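Sulfite reductase [ferredoxin] (Mycobacterium tuberculosis, PDB 1ZJ8) catalyses the six-electron reduction of sulfite to sulfide with electrons from ferredoxin, using a siroheme and a [4Fe-4S] cluster. Local coordinates at residues Glu549-Phe553 with Ala554-Ile558; Tyr535-Arg538 with Val539-Phe543. All blocks are in the same frame, centred on the assembly; numbering follows the deposited sequence.

Interaction 1: Glu549-Phe553 with Ala554-Ile558; sequences EGERF and AQWVI
Phe-553 and Val-557, one helical turn apart, form the tight side of this start of a helix, with Trp-556 beside them. CE2 of the Phe-553 ring lies 3.7 Å from CG2 of Val-557, the two side chains crossing at a slant. The ring of Phe-553 and the six-membered ring of Trp-556 meet obliquely, centroids 5.9 Å apart and planes at 56°. Arg-552 occupies the N-cap, and its carbonyl O takes the first full helical bond, from Trp-556 N (3.2 Å), plus a weak one from Gln-555 N. Val-557 N continues the pattern to Phe-553 O at 3.2 Å. Glu-551, extended with CG anti to its own N (chi1 -163°), brings its buried carboxylate up to the first turn: OE1 sits at the edge of the indole, 3.5 Å from Trp-556 CB, with the carboxylate plane almost perpendicular to the ring. That oxygen forms a salt bridge with Arg-559, and the nearby helix start would probably also favour its negative charge. The loose side belongs to Arg-552 and Gln-555, both partly exposed; as modelled, NH1 of Arg-552 faces NE2 of Gln-555, two donors that make no hydrogen bond. Around the contact, Phe-543 of helix 532-545 meets Phe-553 edge-to-face and also approaches Trp-556, Phe-553 leans on Asp-485 just ahead of strand 486-494, and Val-557 O accepts a bond from Arg-520 at the start of strand 520-528.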
loop_
_atom_site.group_PDB
_atom_site.type_symbol
_atom_site.label_atom_id
_atom_site.label_comp_id
_atom_site.label_asym_id
_atom_site.label_seq_id
_atom_site.Cartn_x
_atom_site.Cartn_y
_atom_site.Cartn_z
ATOM N N GLU A 549 -14.788 26.817 -14.220
ATOM C CA GLU A 549 -15.928 25.941 -14.418
ATOM C C GLU A 549 -15.465 24.616 -15.037
ATOM O O GLU A 549 -14.857 24.594 -16.109
ATOM C CB GLU A 549 -16.985 26.642 -15.285
ATOM C CG GLU A 549 -17.474 28.021 -14.717
ATOM C CD GLU A 549 -16.506 29.222 -14.960
ATOM O OE1 GLU A 549 -15.526 29.106 -15.752
ATOM O OE2 GLU A 549 -16.735 30.291 -14.341
ATOM N N GLY A 550 -15.735 23.521 -14.328
ATOM C CA GLY A 550 -15.279 22.181 -14.722
ATOM C C GLY A 550 -13.844 21.877 -14.312
ATOM O O GLY A 550 -13.292 20.848 -14.713
ATOM N N GLU A 551 -13.243 22.756 -13.502
ATOM C CA GLU A 551 -11.813 22.661 -13.192
ATOM C C GLU A 551 -11.546 21.687 -12.057
ATOM O O GLU A 551 -12.244 21.691 -11.049
ATOM C CB GLU A 551 -11.231 24.026 -12.819
ATOM C CG GLU A 551 -9.702 24.049 -12.885
ATOM C CD GLU A 551 -9.084 25.321 -12.338
ATOM O OE1 GLU A 551 -9.783 26.076 -11.629
ATOM O OE2 GLU A 551 -7.885 25.560 -12.612
ATOM N N ARG A 552 -10.518 20.869 -12.210
ATOM C CA ARG A 552 -10.090 19.978 -11.128
ATOM C C ARG A 552 -9.291 20.734 -10.066
ATOM O O ARG A 552 -8.722 21.790 -10.325
ATOM C CB ARG A 552 -9.275 18.792 -11.676
ATOM C CG ARG A 552 -10.152 17.618 -12.172
ATOM C CD ARG A 552 -9.390 16.630 -13.061
ATOM N NE ARG A 552 -8.006 16.405 -12.601
ATOM C CZ ARG A 552 -6.886 16.663 -13.295
ATOM N NH1 ARG A 552 -6.941 17.157 -14.536
ATOM N NH2 ARG A 552 -5.687 16.405 -12.743
ATOM N N PHE A 553 -9.279 20.180 -8.861
ATOM C CA PHE A 553 -8.569 20.758 -7.726
ATOM C C PHE A 553 -7.054 20.908 -7.984
ATOM O O PHE A 553 -6.465 21.952 -7.676
ATOM C CB PHE A 553 -8.823 19.903 -6.475
ATOM C CG PHE A 553 -8.376 20.550 -5.216
ATOM C CD1 PHE A 553 -9.226 21.382 -4.515
ATOM C CD2 PHE A 553 -7.095 20.348 -4.735
ATOM C CE1 PHE A 553 -8.801 22.000 -3.350
ATOM C CE2 PHE A 553 -6.671 20.955 -3.584
ATOM C CZ PHE A 553 -7.525 21.786 -2.891
ATOM N N ALA A 554 -6.438 19.873 -8.558
ATOM C CA ALA A 554 -4.995 19.888 -8.871
ATOM C C ALA A 554 -4.607 20.975 -9.886
ATOM O O ALA A 554 -3.464 21.439 -9.906
ATOM C CB ALA A 554 -4.536 18.524 -9.367
ATOM N N GLN A 555 -5.557 21.385 -10.720
ATOM C CA GLN A 555 -5.344 22.493 -11.648
ATOM C C GLN A 555 -5.487 23.874 -11.002
ATOM O O GLN A 555 -4.681 24.753 -11.263
ATOM C CB GLN A 555 -6.275 22.370 -12.847
ATOM C CG GLN A 555 -5.839 21.268 -13.790
ATOM C CD GLN A 555 -6.848 20.993 -14.873
ATOM O OE1 GLN A 555 -7.673 21.853 -15.216
ATOM N NE2 GLN A 555 -6.800 19.780 -15.418
ATOM N N TRP A 556 -6.501 24.069 -10.166
ATOM C CA TRP A 556 -6.693 25.344 -9.471
ATOM C C TRP A 556 -5.500 25.691 -8.548
ATOM O O TRP A 556 -5.201 26.859 -8.286
ATOM C CB TRP A 556 -8.013 25.294 -8.693
ATOM C CG TRP A 556 -8.233 26.480 -7.871
ATOM C CD1 TRP A 556 -8.578 27.716 -8.307
ATOM C CD2 TRP A 556 -8.083 26.571 -6.452
ATOM N NE1 TRP A 556 -8.666 28.583 -7.243
ATOM C CE2 TRP A 556 -8.367 27.905 -6.090
ATOM C CE3 TRP A 556 -7.748 25.652 -5.449
ATOM C CZ2 TRP A 556 -8.326 28.351 -4.758
ATOM C CZ3 TRP A 556 -7.704 26.091 -4.126
ATOM C CH2 TRP A 556 -7.989 27.432 -3.793
ATOM N N VAL A 557 -4.812 24.655 -8.091
ATOM C CA VAL A 557 -3.646 24.770 -7.232
ATOM C C VAL A 557 -2.435 25.358 -7.986
ATOM O O VAL A 557 -1.481 25.843 -7.368
ATOM C CB VAL A 557 -3.339 23.358 -6.629
ATOM C CG1 VAL A 557 -2.023 23.306 -5.910
ATOM C CG2 VAL A 557 -4.443 22.953 -5.687
ATOM N N ILE A 558 -2.474 25.347 -9.317
ATOM C CA ILE A 558 -1.430 26.012 -10.089
ATOM C C ILE A 558 -1.433 27.529 -9.827
ATOM O O ILE A 558 -0.370 28.117 -9.635
ATOM C CB ILE A 558 -1.520 25.705 -11.620
ATOM C CG1 ILE A 558 -2.741 26.430 -12.271
ATOM C CG2 ILE A 558 -1.425 24.172 -11.843
ATOM C CD1 ILE A 558 -3.313 25.785 -13.596
#

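Interaction 2: Tyr535-Arg538 with Val539-Phe543; sequences YIDR and VVRNF
This is an i to i+4 contact along a single alpha-helix, 532-545, in which Tyr-535, Ile-536, Asp-537 and Arg-538 meet Val-539, Val-540, Arg-541 and Asn-542 one turn later; the helix packs on the mixed sheet of the C-terminal part of the chain. Four backbone bonds define the turn, from Val-539 N to Tyr-535 O (2.9 Å) through to Asn-542 N to Arg-538 O (3.0 Å). On the buried face, Ile-536 and Val-540 run side by side in the same direction, with their CG2 methyls 3.9 Å apart. Val-539 reaches the Tyr-535 ring at its rim: CB stands over one face, offset from the middle, and CG1 comes within 4.1 Å of CE2. Beyond them, Tyr-535, Ile-536 and Val-539 press on Ile-486 and Phe-488 of strand 486-494, while Ile-536 also touches Leu-452 of helix 442-455. Asp-537 and Arg-541 form a more exposed, polar flank. Asp-537 has CG anti to its N (chi1 176°), while Arg-541 is stretched out from CG to NE, which carries NE to 3.0 Å from Asp-537 OD1. The carboxylate reaches the edge of the guanidinium, but the planes stand 58° apart and the hydrogen bond within this salt bridge is weak, bent to 144°. NH2 of Arg-541 has a further salt bridge with Asp-458. Elsewhere on the helix, the hydroxyl of buried Tyr-535, NE of Arg-538 and ND2 of Asn-542 bond to the backbone O of Leu-565, Arg-566 and Asp-564 respectively. Apolar groups thus seat the helix on the sheet, while its polar groups fasten the C-terminal tail and share an arginine between two acids.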
loop_
_atom_site.group_PDB
_atom_site.type_symbol
_atom_site.label_atom_id
_atom_site.label_comp_id
_atom_site.label_asym_id
_atom_site.label_seq_id
_atom_site.Cartn_x
_atom_site.Cartn_y
_atom_site.Cartn_z
ATOM N N TYR A 535 -8.937 23.665 8.292
ATOM C CA TYR A 535 -8.114 23.937 7.122
ATOM C C TYR A 535 -8.730 23.418 5.819
ATOM O O TYR A 535 -8.816 24.149 4.835
ATOM C CB TYR A 535 -6.723 23.330 7.300
ATOM C CG TYR A 535 -5.935 23.373 6.028
ATOM C CD1 TYR A 535 -5.137 24.461 5.727
ATOM C CD2 TYR A 535 -6.032 22.353 5.101
ATOM C CE1 TYR A 535 -4.443 24.517 4.552
ATOM C CE2 TYR A 535 -5.343 22.396 3.926
ATOM C CZ TYR A 535 -4.547 23.474 3.654
ATOM O OH TYR A 535 -3.845 23.518 2.466
ATOM N N ILE A 536 -9.126 22.147 5.819
ATOM C CA ILE A 536 -9.763 21.533 4.652
ATOM C C ILE A 536 -10.994 22.340 4.227
ATOM O O ILE A 536 -11.181 22.625 3.046
ATOM C CB ILE A 536 -10.251 20.083 4.930
ATOM C CG1 ILE A 536 -9.108 19.138 5.271
ATOM C CG2 ILE A 536 -10.992 19.522 3.717
ATOM C CD1 ILE A 536 -8.116 19.038 4.209
ATOM N N ASP A 537 -11.836 22.676 5.202
ATOM C CA ASP A 537 -13.023 23.479 4.967
ATOM C C ASP A 537 -12.651 24.806 4.315
ATOM O O ASP A 537 -13.199 25.161 3.269
ATOM C CB ASP A 537 -13.750 23.724 6.292
ATOM C CG ASP A 537 -14.967 24.644 6.149
ATOM O OD1 ASP A 537 -16.110 24.141 6.165
ATOM O OD2 ASP A 537 -14.786 25.877 6.046
ATOM N N ARG A 538 -11.712 25.527 4.938
ATOM C CA ARG A 538 -11.245 26.812 4.424
ATOM C C ARG A 538 -10.845 26.659 2.963
ATOM O O ARG A 538 -11.423 27.309 2.097
ATOM C CB ARG A 538 -10.070 27.309 5.272
ATOM C CG ARG A 538 -9.531 28.689 4.929
ATOM C CD ARG A 538 -8.725 29.263 6.108
ATOM N NE ARG A 538 -7.605 28.417 6.548
ATOM C CZ ARG A 538 -7.501 27.779 7.729
ATOM N NH1 ARG A 538 -8.457 27.817 8.657
ATOM N NH2 ARG A 538 -6.409 27.060 7.981
ATOM N N VAL A 539 -9.899 25.758 2.696
ATOM C CA VAL A 539 -9.283 25.646 1.373
ATOM C C VAL A 539 -10.259 25.178 0.298
ATOM O O VAL A 539 -10.222 25.646 -0.839
ATOM C CB VAL A 539 -8.035 24.712 1.398
ATOM C CG1 VAL A 539 -8.417 23.232 1.295
ATOM C CG2 VAL A 539 -7.082 25.071 0.275
ATOM N N VAL A 540 -11.143 24.267 0.671
ATOM C CA VAL A 540 -12.098 23.705 -0.271
ATOM C C VAL A 540 -13.163 24.751 -0.594
ATOM O O VAL A 540 -13.660 24.807 -1.707
ATOM C CB VAL A 540 -12.732 22.395 0.278
ATOM C CG1 VAL A 540 -13.918 21.955 -0.570
ATOM C CG2 VAL A 540 -11.682 21.271 0.354
ATOM N N ARG A 541 -13.510 25.590 0.372
ATOM C CA ARG A 541 -14.422 26.684 0.104
ATOM C C ARG A 541 -13.777 27.723 -0.810
ATOM O O ARG A 541 -14.423 28.188 -1.737
ATOM C CB ARG A 541 -14.890 27.294 1.421
ATOM C CG ARG A 541 -15.761 26.338 2.206
ATOM C CD ARG A 541 -16.440 27.021 3.372
ATOM N NE ARG A 541 -17.246 26.061 4.101
ATOM C CZ ARG A 541 -18.370 25.535 3.634
ATOM N NH1 ARG A 541 -18.855 25.906 2.454
ATOM N NH2 ARG A 541 -19.029 24.642 4.361
ATOM N N ASN A 542 -12.515 28.083 -0.542
ATOM C CA ASN A 542 -11.726 28.936 -1.441
ATOM C C ASN A 542 -11.665 28.306 -2.837
ATOM O O ASN A 542 -11.702 29.013 -3.863
ATOM C CB ASN A 542 -10.300 29.124 -0.917
ATOM C CG ASN A 542 -10.220 30.060 0.287
ATOM O OD1 ASN A 542 -11.242 30.499 0.828
ATOM N ND2 ASN A 542 -8.996 30.359 0.718
ATOM N N PHE A 543 -11.570 26.977 -2.882
ATOM C CA PHE A 543 -11.560 26.289 -4.169
ATOM C C PHE A 543 -12.847 26.541 -4.938
ATOM O O PHE A 543 -12.787 26.834 -6.121
ATOM C CB PHE A 543 -11.302 24.780 -4.032
ATOM C CG PHE A 543 -11.462 24.013 -5.328
ATOM C CD1 PHE A 543 -10.660 24.285 -6.415
ATOM C CD2 PHE A 543 -12.413 23.017 -5.452
ATOM C CE1 PHE A 543 -10.812 23.583 -7.611
ATOM C CE2 PHE A 543 -12.560 22.310 -6.653
ATOM C CZ PHE A 543 -11.757 22.599 -7.726
#

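In the fold
Both contacts are local and helical, lie on the same side of the chain's centre and away from the siroheme and cluster, and sit on consecutive helices, 532-545 for interaction 2 and 553-559 for interaction 1. They touch through Phe-543, with its CD1 3.4 Å from CE3 of Trp-556. Each joins a buried, mainly apolar side to a more exposed polar one. In interaction 1 the buried part is largely aromatic and includes a carboxylate at a helix start; in interaction 2 it is mostly aliphatic, in mid-helix against strand 486-494, with the acid-arginine pair on the outer flank. Leu-565 near the C-terminus meets residues of both.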